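Local coordinates for protein glyoxalase 3 (PDB 4LRU) that converts methylglyoxal and water to D-lactate in a single glutathione-independent step, and so detoxifies the methylglyoxal that Candida albicans produces in its own metabolism, at residues A[185-188]-A[189-192]; A[70-73]-A[74-78]; A[225-228]-A[229-233]; A[148-151]-A[152-155]. One frame throughout, in Å; residues are numbered along the deposited sequence. Where two conformers were deposited one is given.

Contact 1. Residues A[185-188]-A[189-192]; sequences LLTI and KQVA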
# COMPACT_ATOMS: atom_id res chain seq x y z
N LEU A 185 3.31 -11.13 -13.22
CA LEU A 185 3.14 -10.08 -12.23
C LEU A 185 3.28 -8.72 -12.90
O LEU A 185 4.31 -8.42 -13.49
CB LEU A 185 4.20 -10.21 -11.14
CG LEU A 185 4.31 -11.58 -10.46
CD1 LEU A 185 5.36 -11.51 -9.37
CD2 LEU A 185 2.97 -12.01 -9.87
N LEU A 186 2.25 -7.90 -12.82
CA LEU A 186 2.21 -6.68 -13.61
C LEU A 186 2.87 -5.55 -12.84
O LEU A 186 2.61 -5.36 -11.66
CB LEU A 186 0.77 -6.28 -13.93
CG LEU A 186 -0.03 -7.23 -14.83
CD1 LEU A 186 -1.37 -6.59 -15.14
CD2 LEU A 186 0.72 -7.57 -16.10
N THR A 187 3.71 -4.78 -13.54
CA THR A 187 4.21 -3.54 -12.99
C THR A 187 3.06 -2.57 -12.83
O THR A 187 2.00 -2.75 -13.42
CB THR A 187 5.26 -2.88 -13.90
OG1 THR A 187 4.64 -2.47 -15.13
CG2 THR A 187 6.40 -3.82 -14.17
N ILE A 188 3.27 -1.51 -12.07
CA ILE A 188 2.18 -0.60 -11.83
C ILE A 188 1.77 0.12 -13.11
O ILE A 188 0.58 0.38 -13.33
CB ILE A 188 2.45 0.36 -10.66
CG1 ILE A 188 2.65 -0.42 -9.34
CG2 ILE A 188 1.31 1.35 -10.53
CD1 ILE A 188 1.62 -1.52 -9.10
N LYS A 189 2.73 0.43 -13.97
CA LYS A 189 2.43 0.96 -15.29
C LYS A 189 1.48 0.01 -16.01
O LYS A 189 0.44 0.43 -16.51
CB LYS A 189 3.71 1.16 -16.10
CG LYS A 189 3.50 1.92 -17.41
CD LYS A 189 4.81 2.21 -18.11
CE LYS A 189 4.60 3.05 -19.36
NZ LYS A 189 5.89 3.46 -19.98
N GLN A 190 1.82 -1.28 -16.02
CA GLN A 190 0.98 -2.30 -16.66
C GLN A 190 -0.40 -2.40 -16.01
O GLN A 190 -1.40 -2.62 -16.70
CB GLN A 190 1.69 -3.66 -16.61
CG GLN A 190 2.87 -3.77 -17.56
CD GLN A 190 3.56 -5.13 -17.47
OE1 GLN A 190 3.92 -5.57 -16.38
NE2 GLN A 190 3.72 -5.80 -18.60
N VAL A 191 -0.47 -2.25 -14.70
CA VAL A 191 -1.76 -2.21 -14.00
C VAL A 191 -2.61 -1.05 -14.51
O VAL A 191 -3.79 -1.23 -14.81
CB VAL A 191 -1.61 -2.09 -12.48
CG1 VAL A 191 -2.96 -1.86 -11.81
CG2 VAL A 191 -0.94 -3.35 -11.90
N ALA A 192 -2.01 0.13 -14.60
CA ALA A 192 -2.69 1.27 -15.19
C ALA A 192 -3.17 0.95 -16.61
O ALA A 192 -4.32 1.22 -16.96
CB ALA A 192 -1.78 2.50 -15.20
O HOH W 1 5.41 -7.67 -15.73

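Contact 2. Residues A[70-73]-A[74-78]; sequences EDKE and IFDNV. With ACT (acetate ion), chain C.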
# COMPACT_ATOMS: atom_id res chain seq x y z
N GLU A 70 14.73 6.59 14.53
CA GLU A 70 13.53 6.46 15.36
C GLU A 70 12.59 5.39 14.82
O GLU A 70 11.85 4.77 15.58
CB GLU A 70 12.81 7.81 15.46
CG GLU A 70 13.64 8.88 16.16
CD GLU A 70 12.88 10.18 16.38
OE1 GLU A 70 11.94 10.47 15.61
OE2 GLU A 70 13.24 10.91 17.32
N ASP A 71 12.63 5.15 13.51
CA ASP A 71 11.84 4.06 12.90
C ASP A 71 12.22 2.73 13.54
O ASP A 71 11.36 1.94 13.91
CB ASP A 71 12.09 3.95 11.40
CG ASP A 71 11.55 5.12 10.60
OD1 ASP A 71 10.73 5.94 11.11
OD2 ASP A 71 11.94 5.20 9.43
N LYS A 72 13.52 2.49 13.65
CA LYS A 72 14.02 1.22 14.18
C LYS A 72 13.69 1.08 15.65
O LYS A 72 13.34 -0.00 16.12
CB LYS A 72 15.52 1.11 13.96
CG LYS A 72 16.15 -0.11 14.61
CD LYS A 72 17.62 -0.23 14.24
CE LYS A 72 18.37 -1.18 15.16
NZ LYS A 72 17.71 -2.51 15.30
N GLU A 73 13.78 2.19 16.38
CA GLU A 73 13.41 2.21 17.78
C GLU A 73 11.96 1.76 17.95
O GLU A 73 11.65 0.91 18.79
CB GLU A 73 13.62 3.62 18.37
CG GLU A 73 15.08 4.03 18.50
CD GLU A 73 15.28 5.46 18.96
OE1 GLU A 73 14.30 6.26 18.93
OE2 GLU A 73 16.42 5.81 19.34
N ILE A 74 11.09 2.32 17.13
CA ILE A 74 9.68 1.98 17.15
C ILE A 74 9.51 0.51 16.78
O ILE A 74 8.77 -0.24 17.42
CB ILE A 74 8.89 2.87 16.17
CG1 ILE A 74 8.75 4.28 16.75
CG2 ILE A 74 7.51 2.28 15.89
CD1 ILE A 74 8.40 5.34 15.71
N PHE A 75 10.21 0.08 15.74
CA PHE A 75 10.15 -1.30 15.30
C PHE A 75 10.60 -2.28 16.39
O PHE A 75 10.02 -3.35 16.54
CB PHE A 75 10.99 -1.47 14.04
CG PHE A 75 10.92 -2.84 13.44
CD1 PHE A 75 11.81 -3.82 13.83
CD2 PHE A 75 10.00 -3.12 12.44
CE1 PHE A 75 11.78 -5.08 13.25
CE2 PHE A 75 9.97 -4.38 11.85
CZ PHE A 75 10.84 -5.35 12.27
N ASP A 76 11.64 -1.93 17.15
CA ASP A 76 12.22 -2.85 18.12
C ASP A 76 11.50 -2.83 19.46
O ASP A 76 11.64 -3.75 20.26
CB ASP A 76 13.69 -2.52 18.36
CG ASP A 76 14.59 -2.92 17.21
OD1 ASP A 76 14.17 -3.75 16.37
OD2 ASP A 76 15.73 -2.41 17.18
N ASN A 77 10.80 -1.74 19.73
CA ASN A 77 10.11 -1.58 21.01
C ASN A 77 8.78 -2.33 20.96
O ASN A 77 7.83 -1.86 20.34
CB ASN A 77 9.89 -0.09 21.30
CG ASN A 77 9.03 0.15 22.52
OD1 ASN A 77 8.82 -0.74 23.34
ND2 ASN A 77 8.53 1.38 22.65
N VAL A 78 8.71 -3.48 21.63
CA VAL A 78 7.54 -4.35 21.54
C VAL A 78 6.28 -3.65 22.04
O VAL A 78 5.17 -4.06 21.70
CB VAL A 78 7.73 -5.66 22.34
CG1 VAL A 78 8.88 -6.48 21.76
CG2 VAL A 78 7.94 -5.37 23.82
C ACT C . 16.22 -4.54 13.30
O ACT C . 16.78 -3.47 12.96
OXT ACT C . 15.86 -4.77 14.48
CH3 ACT C . 15.99 -5.57 12.24

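Contact 3. Residues A[225-228]-A[229-233]; sequences AVKT and AEDVI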
# COMPACT_ATOMS: atom_id res chain seq x y z
N ALA A 225 6.48 7.16 1.09
CA ALA A 225 5.41 6.69 1.96
C ALA A 225 4.86 7.77 2.88
O ALA A 225 3.64 7.89 3.05
CB ALA A 225 5.86 5.47 2.75
N VAL A 226 5.75 8.56 3.49
CA VAL A 226 5.30 9.66 4.33
C VAL A 226 4.42 10.61 3.51
O VAL A 226 3.31 10.95 3.92
CB VAL A 226 6.47 10.44 4.98
CG1 VAL A 226 5.96 11.72 5.61
CG2 VAL A 226 7.16 9.59 6.03
N LYS A 227 4.91 11.02 2.35
CA LYS A 227 4.20 12.01 1.55
C LYS A 227 2.86 11.45 1.10
O LYS A 227 1.89 12.17 1.02
CB LYS A 227 5.04 12.44 0.35
CG LYS A 227 4.51 13.69 -0.35
CD LYS A 227 5.40 14.09 -1.53
CE LYS A 227 5.01 15.46 -2.09
NZ LYS A 227 3.67 15.44 -2.75
N THR A 228 2.81 10.15 0.80
CA THR A 228 1.56 9.53 0.36
C THR A 228 0.52 9.66 1.47
O THR A 228 -0.61 10.10 1.23
CB THR A 228 1.71 8.05 -0.04
OG1 THR A 228 2.76 7.91 -1.01
CG2 THR A 228 0.43 7.53 -0.65
N ALA A 229 0.91 9.33 2.70
CA ALA A 229 0.02 9.49 3.85
C ALA A 229 -0.39 10.94 4.08
O ALA A 229 -1.56 11.22 4.34
CB ALA A 229 0.66 8.91 5.09
N GLU A 230 0.56 11.86 3.99
CA GLU A 230 0.25 13.27 4.17
C GLU A 230 -0.72 13.72 3.10
O GLU A 230 -1.64 14.50 3.37
CB GLU A 230 1.53 14.13 4.13
CG GLU A 230 2.48 13.87 5.29
CD GLU A 230 3.75 14.71 5.18
OE1 GLU A 230 4.11 15.09 4.04
OE2 GLU A 230 4.40 14.99 6.22
N ASP A 231 -0.52 13.26 1.87
CA ASP A 231 -1.38 13.70 0.76
C ASP A 231 -2.76 13.01 0.80
O ASP A 231 -3.75 13.54 0.28
CB ASP A 231 -0.67 13.44 -0.57
CG ASP A 231 0.47 14.44 -0.84
OD1 ASP A 231 0.50 15.51 -0.19
OD2 ASP A 231 1.30 14.16 -1.71
N VAL A 232 -2.84 11.83 1.43
CA VAL A 232 -4.13 11.26 1.76
C VAL A 232 -4.90 12.19 2.70
O VAL A 232 -6.06 12.50 2.45
CB VAL A 232 -3.97 9.85 2.41
CG1 VAL A 232 -5.27 9.41 3.09
CG2 VAL A 232 -3.57 8.83 1.36
N ILE A 233 -4.25 12.65 3.76
CA ILE A 233 -4.90 13.58 4.69
C ILE A 233 -5.39 14.83 3.94
O ILE A 233 -6.52 15.28 4.13
CB ILE A 233 -3.98 13.96 5.86
CG1 ILE A 233 -3.74 12.71 6.73
CG2 ILE A 233 -4.56 15.11 6.67
CD1 ILE A 233 -2.65 12.83 7.76
O HOH W 2 2.45 17.13 -0.85

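Contact 4. Residues A[148-151]-A[152-155]; sequences LNDP and KTGE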
# COMPACT_ATOMS: atom_id res chain seq x y z
N LEU A 148 -10.16 -4.44 -10.15
CA LEU A 148 -11.08 -3.83 -9.20
C LEU A 148 -12.08 -2.91 -9.89
O LEU A 148 -11.73 -1.81 -10.33
CB LEU A 148 -10.34 -3.06 -8.12
CG LEU A 148 -11.21 -2.53 -6.99
CD1 LEU A 148 -12.04 -3.65 -6.38
CD2 LEU A 148 -10.35 -1.85 -5.95
N ASN A 149 -13.32 -3.35 -9.96
CA ASN A 149 -14.36 -2.49 -10.50
C ASN A 149 -14.98 -1.67 -9.37
O ASN A 149 -15.03 -2.11 -8.22
CB ASN A 149 -15.38 -3.32 -11.27
CG ASN A 149 -14.95 -3.58 -12.71
OD1 ASN A 149 -13.81 -3.32 -13.08
ND2 ASN A 149 -15.86 -4.10 -13.51
N ASP A 150 -15.37 -0.45 -9.69
CA ASP A 150 -16.10 0.41 -8.75
C ASP A 150 -17.59 0.09 -8.90
O ASP A 150 -18.14 0.19 -9.99
CB ASP A 150 -15.84 1.87 -9.10
CG ASP A 150 -16.47 2.85 -8.12
OD1 ASP A 150 -17.29 2.42 -7.27
OD2 ASP A 150 -16.14 4.05 -8.23
N PRO A 151 -18.25 -0.36 -7.82
CA PRO A 151 -19.66 -0.73 -7.96
C PRO A 151 -20.53 0.41 -8.48
O PRO A 151 -21.55 0.16 -9.12
CB PRO A 151 -20.06 -1.10 -6.53
CG PRO A 151 -18.79 -1.61 -5.93
CD PRO A 151 -17.69 -0.80 -6.54
N LYS A 152 -20.12 1.64 -8.23
CA LYS A 152 -20.90 2.81 -8.63
C LYS A 152 -20.87 3.08 -10.13
O LYS A 152 -21.75 3.77 -10.65
CB LYS A 152 -20.42 4.04 -7.86
CG LYS A 152 -21.09 4.20 -6.51
CD LYS A 152 -20.62 5.46 -5.79
CE LYS A 152 -21.57 6.63 -6.01
NZ LYS A 152 -20.94 7.93 -5.66
N THR A 153 -19.87 2.54 -10.82
CA THR A 153 -19.71 2.83 -12.24
C THR A 153 -19.82 1.59 -13.13
O THR A 153 -20.08 1.72 -14.32
CB THR A 153 -18.36 3.49 -12.54
OG1 THR A 153 -17.31 2.54 -12.29
CG2 THR A 153 -18.13 4.73 -11.67
N GLY A 154 -19.53 0.41 -12.58
CA GLY A 154 -19.40 -0.81 -13.39
C GLY A 154 -18.13 -0.83 -14.23
O GLY A 154 -18.01 -1.65 -15.15
N GLU A 155 -17.21 0.08 -13.93
CA GLU A 155 -15.92 0.16 -14.62
C GLU A 155 -14.79 0.12 -13.61
O GLU A 155 -15.01 0.32 -12.41
CB GLU A 155 -15.84 1.44 -15.47
CG GLU A 155 -16.82 1.48 -16.63
CD GLU A 155 -16.30 0.82 -17.91
OE1 GLU A 155 -15.12 0.42 -17.95
OE2 GLU A 155 -17.07 0.69 -18.88

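Contact 1. Residues A[185-188]-A[189-192]
Thr187 and Gln190 form a capping box, a local contact that starts helix 188-195 as the chain leaves the loop behind helix 177-182. Each residue's side chain takes up the other's backbone N-H. Thr187 OG1 accepts from Gln190 N at 3.2 Å, and Gln190 OE1 accepts from Thr187 N at 3.0 Å, the donor lying in the carbonyl plane on a lone pair with N-H...O at 161°. Threonine suits the N-cap because its short hydroxyl, set between the backbone N and the carbonyl carbon (chi1 65°), reaches an N-H at the very start of the helix. Glutamine has the length to double back: its extended chain crosses the Thr187 side chain obliquely, Gln190 CG lying 3.3 Å from Thr187 OG1. Leu186 CB also touches Val191 CG2 at 4.0 Å, an apolar contact that joins the incoming loop to the first turn. The side chains of Thr187 and Ile188 lie near Glu171 and His140 respectively, both inferred active-site residues of this DJ-1 superfamily enzyme, so the cap sits beside the probable catalytic centre. A water extends the polar network, donating to Leu185 O at 2.6 Å and to Gln190 OE1 at 2.7 Å.

Contact 2. Residues A[70-73]-A[74-78]
The last turns of helix 69-76 carry an i to i+4 salt bridge, in which Lys72 NZ meets Asp76 OD2 at 2.7 Å. The ammonium comes to the syn lone pair of that oxygen, on the side of OD1. Lys72 leaves the helix with CG anti to its own backbone nitrogen (chi1 174°) and runs out extended until a bend at chi4 (51°) turns NZ to the carboxylate; Lys72 CG itself passes Asp76 OD2 at 3.5 Å. A lysine has the reach for this, while the short aspartate keeps its charge close to the helix. An acetate, probably from the crystallisation liquor, takes a second bond from Lys72 NZ through its O atom, also at 2.7 Å. The ion pair is at the surface, and the helix packs on helix 29-42 through Asp71, Ile74 and Phe75; Asp71 is hydrogen-bonded there to His34. The backbone is held by i to i+4 bonds, among them Phe75 N to Asp71 O at 2.9 Å. The helix stops at Asn77, the first residue to depart from helical backbone angles; Asn77 N still donates to Glu73 O at 2.9 Å, with the N-H...O angle bent to 135°.

Contact 3. Residues A[225-228]-A[229-233]
Thr228 and Val232, one turn apart, form the close-packed part of this contact on helix 225-236, which lies against the central sheet of the DJ-1 fold; Val226 with Glu230 is its loose, solvent side. Val232 CG2 comes to 3.2 Å from Thr228 O. Both side chains rest on strands 134-138 and 216-219, and the Thr228 hydroxyl is satisfied by Ser224 O, which lets a polar residue sit buried there. Ala229, small enough for a close approach, touches Val38 of helix 29-42. The backbone here is regular, with Ala229 N bonded to Ala225 O at 3.1 Å and nearly straight (170°). More loosely, the exposed Glu230 crosses Val226 obliquely, Glu230 OE2 lying 3.7 Å from Val226 CG1 with no polar bond between the two side chains. At the partly exposed margin Lys227 and Asp231 make a salt bridge, Asp231 also touching Val217 of the sheet. The lysine chain bends at chi4 (-68°), so that Lys227 NZ reaches the syn lone pair of Asp231 OD2 at 2.9 Å. Thr210 OG1 bonds to both charged groups, and a water spans them, accepting from Lys227 NZ at 2.8 Å and donating to Asp231 OD1 at 2.6 Å.

Contact 4. Residues A[148-151]-A[152-155]
Asp150 and Lys152 are the residues most covered in this turn, their side chains lying side by side and pointing the same way. Asp150 swings its carboxylate anti to its own nitrogen (chi1 -176°), which brings Asp150 OD1 to the Lys152 N-H, accepting from Lys152 N at 3.1 Å as in an Asx turn. That N-H arrives from above the carboxylate plane and is nearly straight (163°). Lys152 CB packs against Asp150 OD1 at 3.6 Å, while the rest of its chain leads outward. Aspartate is the right length to catch the N-H two residues on, and Pro151 between them, already fixed near helical phi, favours the bend. The segments form a short, loosely paired beta hairpin joining strands 149-150 and 155-156, outside the central sheet, with helix 119-130 against Asp150 and Pro151. Its turn is gathered on Asp150 O, which accepts from Thr153 N at 3.0 Å, above the carbonyl plane, and from Gly154 N at 2.9 Å in line with the C=O. Gly154 has positive phi (72°), which favours glycine. Thr153 OG1 accepts from Glu155 N at 3.0 Å, an ST turn just where the chain enters strand 155-156, and Asp150 N donates to Glu155 O at 2.8 Å.

Overall arrangement
All four contacts are local, each joining adjacent segments within a few residues, so they follow one another in series and none nests in or crosses another. From the N terminus, contact 2 comes first, on a surface helix beside helix 29-42. Contact 4 then closes the short hairpin after strand 134-138, and contact 1 opens helix 188-195 close to the inferred active-site residues Glu171 and His140. Contact 3 comes last, on the C-terminal helix, which touches both the central sheet and helix 29-42. Helix 29-42 therefore links contacts 2 and 3, whose nearest atoms are about 7 Å apart. Contacts 1 and 4 each lie across the chain's centre from contact 2.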